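Local coordinates for regulator of nonsense transcripts 2 (Homo sapiens, PDB 4CEM), which acts as a factor in nonsense-mediated mRNA decay, its first MIF4G domain being a helical module that probably serves as a structural scaffold, at residues 34-37 and 38-41. Numbering follows the deposited sequence.
Sequences NAPD and SRPE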
loop_
_atom_site.group_PDB
_atom_site.type_symbol
_atom_site.label_atom_id
_atom_site.label_comp_id
_atom_site.label_asym_id
_atom_site.label_seq_id
_atom_site.Cartn_x
_atom_site.Cartn_y
_atom_site.Cartn_z
ATOM N N ASN A 34 -16.526 16.578 -4.830
ATOM C CA ASN A 34 -17.546 17.441 -5.439
ATOM C C ASN A 34 -18.591 16.691 -6.280
ATOM O O ASN A 34 -19.527 17.295 -6.778
ATOM C CB ASN A 34 -16.872 18.512 -6.297
ATOM C CG ASN A 34 -17.655 19.808 -6.336
ATOM O OD1 ASN A 34 -17.964 20.386 -5.297
ATOM N ND2 ASN A 34 -17.961 20.281 -7.533
ATOM N N ALA A 35 -18.441 15.376 -6.411
ATOM C CA ALA A 35 -19.322 14.543 -7.247
ATOM C C ALA A 35 -20.835 14.669 -7.005
ATOM O O ALA A 35 -21.606 14.751 -7.963
ATOM C CB ALA A 35 -18.915 13.079 -7.119
ATOM N N PRO A 36 -21.274 14.662 -5.734
ATOM C CA PRO A 36 -22.710 14.571 -5.485
ATOM C C PRO A 36 -23.534 15.565 -6.279
ATOM O O PRO A 36 -24.472 15.178 -6.982
ATOM C CB PRO A 36 -22.824 14.867 -3.993
ATOM C CG PRO A 36 -21.538 14.389 -3.431
ATOM C CD PRO A 36 -20.505 14.682 -4.478
ATOM N N ASP A 37 -23.153 16.831 -6.200
ATOM C CA ASP A 37 -23.984 17.902 -6.729
ATOM C C ASP A 37 -24.167 17.832 -8.242
ATOM O O ASP A 37 -25.071 18.472 -8.767
ATOM C CB ASP A 37 -23.422 19.265 -6.321
ATOM C CG ASP A 37 -23.259 19.398 -4.815
ATOM O OD1 ASP A 37 -24.231 19.117 -4.079
ATOM O OD2 ASP A 37 -22.150 19.774 -4.371
ATOM N N SER A 38 -23.333 17.061 -8.941
ATOM C CA SER A 38 -23.463 16.941 -10.393
ATOM C C SER A 38 -23.322 15.506 -10.940
ATOM O O SER A 38 -22.612 15.275 -11.918
ATOM C CB SER A 38 -22.466 17.875 -11.087
ATOM O OG SER A 38 -21.178 17.296 -11.145
ATOM N N ARG A 39 -24.013 14.551 -10.322
ATOM C CA ARG A 39 -24.226 13.260 -10.958
ATOM C C ARG A 39 -25.308 13.438 -12.024
ATOM O O ARG A 39 -26.159 14.320 -11.894
ATOM C CB ARG A 39 -24.627 12.197 -9.932
ATOM C CG ARG A 39 -23.529 11.912 -8.925
ATOM C CD ARG A 39 -23.636 10.525 -8.340
ATOM N NE ARG A 39 -22.448 10.130 -7.576
ATOM C CZ ARG A 39 -22.251 10.357 -6.273
ATOM N NH1 ARG A 39 -23.149 11.021 -5.542
ATOM N NH2 ARG A 39 -21.140 9.915 -5.689
ATOM N N PRO A 40 -25.275 12.623 -13.091
ATOM C CA PRO A 40 -26.286 12.785 -14.143
ATOM C C PRO A 40 -27.662 12.277 -13.706
ATOM O O PRO A 40 -27.778 11.636 -12.666
ATOM C CB PRO A 40 -25.739 11.938 -15.304
ATOM C CG PRO A 40 -24.356 11.518 -14.901
ATOM C CD PRO A 40 -24.334 11.540 -13.408
ATOM N N GLU A 41 -28.691 12.553 -14.502
ATOM C CA GLU A 41 -30.062 12.184 -14.130
ATOM C C GLU A 41 -30.687 11.144 -15.060
ATOM O O GLU A 41 -30.125 10.800 -16.104
ATOM C CB GLU A 41 -30.977 13.414 -14.011
ATOM C CG GLU A 41 -30.364 14.756 -14.392
ATOM C CD GLU A 41 -30.903 15.894 -13.540
ATOM O OE1 GLU A 41 -30.803 15.802 -12.294
ATOM O OE2 GLU A 41 -31.419 16.880 -14.112
#
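R39 folds its side chain back over A35 and P36, three to four residues earlier, across a short 3-10 turn. One i to i+3 backbone bond closes that turn: S38 N to A35 O measures 3.0 Å with an N-H...O angle of 151°, and its donor stands well above the carbonyl plane. A second, from R39 N to P36 O, is weak at 3.4 Å. Packing is closest on the R39 side: R39 CG comes to 3.6 Å from A35 O, and R39 NH1 reaches P36 CA at 3.6 Å. The methyl CB of A35, the buried residue of the turn, lies over one guanidinium face, offset toward its rim, 4.1 Å from R39 NH2. R39 CG sits beside its own backbone N (chi1 -65°), the extended chain reaches along the turn, and chi4 of 89° turns the guanidinium plane so that one face meets this methyl. Replacing R39 with an alanine would probably take the guanidinium cover off one side of the A35 methyl and leave the H114 carbonyl without its partner. The other side is looser and solvent-exposed: the D37 carboxylate makes no contact with 38-41, and S38 OG stays 4.1 Å from A35 O. This turn belongs to the loop joining helix 6-33 to helix 42-46, and A35 and R39 anchor it on helix 103-116, through A35 packing on H114 and Q115 and the hydrogen bond from R39 NH2 to H114 O.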